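Local coordinates for protein LipS lipolytic enzyme (Unidentified, PDB 4FBL) that is a thermostable alpha/beta-hydrolase lipase of metagenomic origin and probably hydrolyses ester bonds of lipids through a serine nucleophile, at residues G78-G90 against D103-L115. Residues are numbered along the deposited sequence; the frame is centred on the assembly and turned at random.
Sequences GYTVATPRLTGHG and DWTADIVAAMRWL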
loop_
_atom_site.group_PDB
_atom_site.type_symbol
_atom_site.label_atom_id
_atom_site.label_comp_id
_atom_site.label_asym_id
_atom_site.label_seq_id
_atom_site.Cartn_x
_atom_site.Cartn_y
_atom_site.Cartn_z
ATOM N N GLY C 78 14.917 3.623 -33.528
ATOM C CA GLY C 78 16.369 3.692 -33.304
ATOM C C GLY C 78 16.802 3.727 -31.865
ATOM O O GLY C 78 17.972 3.600 -31.564
ATOM N N TYR C 79 15.840 3.872 -30.930
ATOM C CA TYR C 79 16.154 3.911 -29.478
ATOM C C TYR C 79 16.609 2.539 -28.952
ATOM O O TYR C 79 16.160 1.582 -29.476
ATOM C CB TYR C 79 14.888 4.392 -28.672
ATOM C CG TYR C 79 14.523 5.833 -29.074
ATOM C CD1 TYR C 79 15.388 6.888 -28.771
ATOM C CD2 TYR C 79 13.389 6.101 -29.841
ATOM C CE1 TYR C 79 15.141 8.201 -29.217
ATOM C CE2 TYR C 79 13.103 7.453 -30.253
ATOM C CZ TYR C 79 13.985 8.456 -29.951
ATOM O OH TYR C 79 13.668 9.757 -30.309
ATOM N N THR C 80 17.465 2.480 -27.952
ATOM C CA THR C 80 17.657 1.258 -27.125
ATOM C C THR C 80 16.354 1.049 -26.278
ATOM O O THR C 80 15.757 2.062 -25.836
ATOM C CB THR C 80 18.905 1.419 -26.247
ATOM O OG1 THR C 80 20.068 1.563 -27.107
ATOM C CG2 THR C 80 19.158 0.228 -25.311
ATOM N N VAL C 81 15.883 -0.210 -26.189
ATOM C CA VAL C 81 14.564 -0.583 -25.634
ATOM C C VAL C 81 14.732 -1.765 -24.682
ATOM O O VAL C 81 15.363 -2.781 -25.063
ATOM C CB VAL C 81 13.475 -0.920 -26.693
ATOM C CG1 VAL C 81 12.117 -1.185 -25.998
ATOM C CG2 VAL C 81 13.227 0.266 -27.689
ATOM N N ALA C 82 14.244 -1.631 -23.443
ATOM C CA ALA C 82 14.101 -2.801 -22.510
ATOM C C ALA C 82 12.625 -2.903 -22.145
ATOM O O ALA C 82 12.081 -1.968 -21.496
ATOM C CB ALA C 82 14.949 -2.619 -21.222
ATOM N N THR C 83 11.997 -4.050 -22.507
ATOM C CA THR C 83 10.630 -4.338 -22.196
ATOM C C THR C 83 10.689 -5.638 -21.395
ATOM O O THR C 83 10.587 -6.701 -21.970
ATOM C CB THR C 83 9.783 -4.576 -23.452
ATOM O OG1 THR C 83 10.011 -3.451 -24.284
ATOM C CG2 THR C 83 8.260 -4.615 -23.092
ATOM N N PRO C 84 10.857 -5.562 -20.066
ATOM C CA PRO C 84 11.068 -6.799 -19.278
ATOM C C PRO C 84 9.821 -7.628 -19.067
ATOM O O PRO C 84 8.718 -7.088 -19.042
ATOM C CB PRO C 84 11.514 -6.270 -17.872
ATOM C CG PRO C 84 10.973 -4.826 -17.830
ATOM C CD PRO C 84 11.065 -4.337 -19.283
ATOM N N ARG C 85 10.042 -8.904 -18.753
ATOM C CA ARG C 85 8.968 -9.806 -18.382
ATOM C C ARG C 85 9.014 -9.784 -16.826
ATOM O O ARG C 85 9.987 -10.247 -16.224
ATOM C CB ARG C 85 9.222 -11.240 -18.903
ATOM C CG ARG C 85 8.017 -12.168 -18.609
ATOM C CD ARG C 85 8.299 -13.635 -19.167
ATOM N NE ARG C 85 9.587 -14.129 -18.677
ATOM C CZ ARG C 85 9.799 -14.645 -17.475
ATOM N NH1 ARG C 85 8.845 -14.685 -16.531
ATOM N NH2 ARG C 85 10.988 -15.102 -17.225
ATOM N N LEU C 86 7.967 -9.257 -16.180
ATOM C CA LEU C 86 8.051 -9.240 -14.673
ATOM C C LEU C 86 8.095 -10.648 -14.079
ATOM O O LEU C 86 7.566 -11.592 -14.663
ATOM C CB LEU C 86 6.912 -8.460 -14.062
ATOM C CG LEU C 86 6.910 -7.019 -14.545
ATOM C CD1 LEU C 86 5.671 -6.204 -14.001
ATOM C CD2 LEU C 86 8.281 -6.286 -14.280
ATOM N N THR C 87 8.753 -10.800 -12.933
ATOM C CA THR C 87 8.800 -12.058 -12.204
ATOM C C THR C 87 7.406 -12.696 -12.055
ATOM O O THR C 87 6.432 -12.015 -11.685
ATOM C CB THR C 87 9.395 -11.788 -10.778
ATOM O OG1 THR C 87 10.650 -11.073 -10.952
ATOM C CG2 THR C 87 9.595 -13.166 -9.945
ATOM N N GLY C 88 7.302 -14.006 -12.309
ATOM C CA GLY C 88 6.026 -14.656 -12.147
ATOM C C GLY C 88 5.017 -14.433 -13.232
ATOM O O GLY C 88 3.896 -15.004 -13.156
ATOM N N HIS C 89 5.356 -13.579 -14.239
ATOM C CA HIS C 89 4.424 -13.281 -15.361
ATOM C C HIS C 89 4.813 -14.010 -16.684
ATOM O O HIS C 89 6.042 -14.327 -16.932
ATOM C CB HIS C 89 4.269 -11.771 -15.634
ATOM C CG HIS C 89 3.718 -11.024 -14.484
ATOM N ND1 HIS C 89 2.479 -10.425 -14.506
ATOM C CD2 HIS C 89 4.188 -10.874 -13.228
ATOM C CE1 HIS C 89 2.232 -9.883 -13.328
ATOM N NE2 HIS C 89 3.259 -10.114 -12.552
ATOM N N GLY C 90 3.784 -14.262 -17.506
ATOM C CA GLY C 90 3.935 -15.054 -18.768
ATOM C C GLY C 90 4.544 -16.453 -18.555
ATOM O O GLY C 90 5.230 -16.975 -19.461
ATOM N N ASP C 103 10.264 -8.262 -5.787
ATOM C CA ASP C 103 10.636 -8.816 -7.086
ATOM C C ASP C 103 10.412 -7.772 -8.190
ATOM O O ASP C 103 11.280 -7.582 -8.995
ATOM C CB ASP C 103 9.776 -10.048 -7.443
ATOM C CG ASP C 103 10.017 -11.266 -6.468
ATOM O OD1 ASP C 103 11.084 -11.384 -5.888
ATOM O OD2 ASP C 103 9.139 -12.101 -6.265
ATOM N N TRP C 104 9.247 -7.147 -8.271
ATOM C CA TRP C 104 8.939 -6.336 -9.432
ATOM C C TRP C 104 9.715 -5.038 -9.478
ATOM O O TRP C 104 10.050 -4.543 -10.553
ATOM C CB TRP C 104 7.423 -6.056 -9.605
ATOM C CG TRP C 104 6.658 -7.389 -9.678
ATOM C CD1 TRP C 104 7.122 -8.573 -10.183
ATOM C CD2 TRP C 104 5.358 -7.682 -9.110
ATOM N NE1 TRP C 104 6.194 -9.590 -10.021
ATOM C CE2 TRP C 104 5.103 -9.075 -9.351
ATOM C CE3 TRP C 104 4.426 -6.915 -8.380
ATOM C CZ2 TRP C 104 3.936 -9.718 -8.929
ATOM C CZ3 TRP C 104 3.210 -7.560 -7.937
ATOM C CH2 TRP C 104 2.976 -8.937 -8.264
ATOM N N THR C 105 9.964 -4.454 -8.328
ATOM C CA THR C 105 10.769 -3.232 -8.318
ATOM C C THR C 105 12.237 -3.610 -8.646
ATOM O O THR C 105 12.972 -2.830 -9.300
ATOM C CB THR C 105 10.679 -2.478 -6.962
ATOM O OG1 THR C 105 10.809 -3.385 -5.838
ATOM C CG2 THR C 105 9.382 -1.705 -6.872
ATOM N N ALA C 106 12.695 -4.772 -8.166
ATOM C CA ALA C 106 14.029 -5.241 -8.554
ATOM C C ALA C 106 14.098 -5.525 -10.065
ATOM O O ALA C 106 15.188 -5.318 -10.690
ATOM C CB ALA C 106 14.515 -6.504 -7.723
ATOM N N ASP C 107 12.983 -5.951 -10.685
ATOM C CA ASP C 107 13.023 -6.148 -12.130
ATOM C C ASP C 107 13.234 -4.807 -12.850
ATOM O O ASP C 107 13.975 -4.748 -13.851
ATOM C CB ASP C 107 11.764 -6.788 -12.704
ATOM C CG ASP C 107 11.543 -8.237 -12.205
ATOM O OD1 ASP C 107 12.500 -9.006 -12.122
ATOM O OD2 ASP C 107 10.410 -8.566 -11.855
ATOM N N ILE C 108 12.560 -3.771 -12.378
ATOM C CA ILE C 108 12.679 -2.415 -12.966
ATOM C C ILE C 108 14.084 -1.851 -12.750
ATOM O O ILE C 108 14.651 -1.309 -13.666
ATOM C CB ILE C 108 11.707 -1.512 -12.340
ATOM C CG1 ILE C 108 10.283 -2.065 -12.600
ATOM C CG2 ILE C 108 11.865 -0.043 -12.873
ATOM C CD1 ILE C 108 9.860 -2.400 -14.166
ATOM N N VAL C 109 14.674 -2.082 -11.562
ATOM C CA VAL C 109 16.039 -1.723 -11.270
ATOM C C VAL C 109 17.023 -2.434 -12.220
ATOM O O VAL C 109 17.853 -1.785 -12.780
ATOM C CB VAL C 109 16.392 -2.009 -9.783
ATOM C CG1 VAL C 109 17.856 -1.713 -9.575
ATOM C CG2 VAL C 109 15.616 -0.991 -8.913
ATOM N N ALA C 110 16.917 -3.745 -12.430
ATOM C CA ALA C 110 17.821 -4.421 -13.371
ATOM C C ALA C 110 17.628 -3.930 -14.829
ATOM O O ALA C 110 18.603 -3.883 -15.583
ATOM C CB ALA C 110 17.600 -5.970 -13.351
ATOM N N ALA C 111 16.411 -3.638 -15.258
ATOM C CA ALA C 111 16.210 -3.091 -16.641
ATOM C C ALA C 111 16.863 -1.684 -16.742
ATOM O O ALA C 111 17.441 -1.260 -17.796
ATOM C CB ALA C 111 14.647 -3.018 -16.997
ATOM N N MET C 112 16.768 -0.933 -15.649
ATOM C CA MET C 112 17.408 0.423 -15.586
ATOM C C MET C 112 18.900 0.225 -15.660
ATOM O O MET C 112 19.566 0.966 -16.343
ATOM C CB MET C 112 17.179 1.141 -14.250
ATOM C CG MET C 112 15.840 1.817 -14.202
ATOM S SD MET C 112 15.487 2.550 -12.588
ATOM C CE MET C 112 16.870 3.738 -12.502
ATOM N N ARG C 113 19.443 -0.774 -14.968
ATOM C CA ARG C 113 20.897 -0.995 -15.040
ATOM C C ARG C 113 21.337 -1.431 -16.448
ATOM O O ARG C 113 22.402 -1.031 -16.907
ATOM C CB ARG C 113 21.351 -1.982 -13.963
ATOM C CG ARG C 113 21.134 -1.302 -12.571
ATOM C CD ARG C 113 21.349 -2.224 -11.380
ATOM N NE ARG C 113 21.395 -1.463 -10.129
ATOM C CZ ARG C 113 21.330 -1.991 -8.904
ATOM N NH1 ARG C 113 21.174 -3.311 -8.750
ATOM N NH2 ARG C 113 21.390 -1.192 -7.829
ATOM N N TRP C 114 20.516 -2.223 -17.129
ATOM C CA TRP C 114 20.833 -2.730 -18.479
ATOM C C TRP C 114 20.857 -1.544 -19.468
ATOM O O TRP C 114 21.769 -1.457 -20.332
ATOM C CB TRP C 114 19.803 -3.792 -18.883
ATOM C CG TRP C 114 19.985 -4.401 -20.240
ATOM C CD1 TRP C 114 20.644 -5.562 -20.534
ATOM C CD2 TRP C 114 19.465 -3.898 -21.512
ATOM N NE1 TRP C 114 20.572 -5.816 -21.908
ATOM C CE2 TRP C 114 19.872 -4.812 -22.529
ATOM C CE3 TRP C 114 18.719 -2.742 -21.891
ATOM C CZ2 TRP C 114 19.510 -4.645 -23.899
ATOM C CZ3 TRP C 114 18.388 -2.540 -23.266
ATOM C CH2 TRP C 114 18.793 -3.490 -24.260
ATOM N N LEU C 115 19.887 -0.631 -19.308
ATOM C CA LEU C 115 19.804 0.560 -20.151
ATOM C C LEU C 115 20.957 1.496 -19.868
ATOM O O LEU C 115 21.483 2.032 -20.783
ATOM C CB LEU C 115 18.484 1.319 -19.935
ATOM C CG LEU C 115 17.242 0.684 -20.441
ATOM C CD1 LEU C 115 16.010 1.437 -19.978
ATOM C CD2 LEU C 115 17.172 0.538 -21.953
#
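Strand 80-83, where Ala82 faces Ala111, runs nearly antiparallel to residues 103-115 of helix 101-118, at 165° with 8.9 Å between axes, and the loop after it follows the helix back as far as Asp103. Asp107 takes two bonds from Thr87 on one oxygen. Thr87 OG1 reaches the syn lone pair of Asp107 OD2 at 2.7 Å. Thr87 N gives Asp107 OD2 a nearly straight bond (3.0 Å, 173°) from above the carboxylate plane. The Thr87 hydroxyl lies beside its own backbone N (chi1 -52°), which lets both donors converge. Without the carboxylate, as with an alanine here, the Thr87 N-H and hydroxyl would probably lose their shared acceptor and the hydroxyl would turn more freely. In this alpha/beta-hydrolase arrangement, helix 101-118 covers strand 80-83 of the central mixed sheet, and the loop leaves the strand's C-terminal end near the spermidine pocket. Trp104 NE1 donates to Thr87 O at 3.0 Å, close to the indole plane. His89 turns its edge to the Trp104 face, and its ND1 bonds Gly62 O, a pocket residue. Leu86 CB meets Trp104 CD1 at 3.9 Å. Ala82 CB packs on Leu115 CD2 and on Trp114 CE3 (3.8 Å). Thr80 turns its methyl CG2 to Trp114 CZ3, while its hydroxyl bonds Ser50 O.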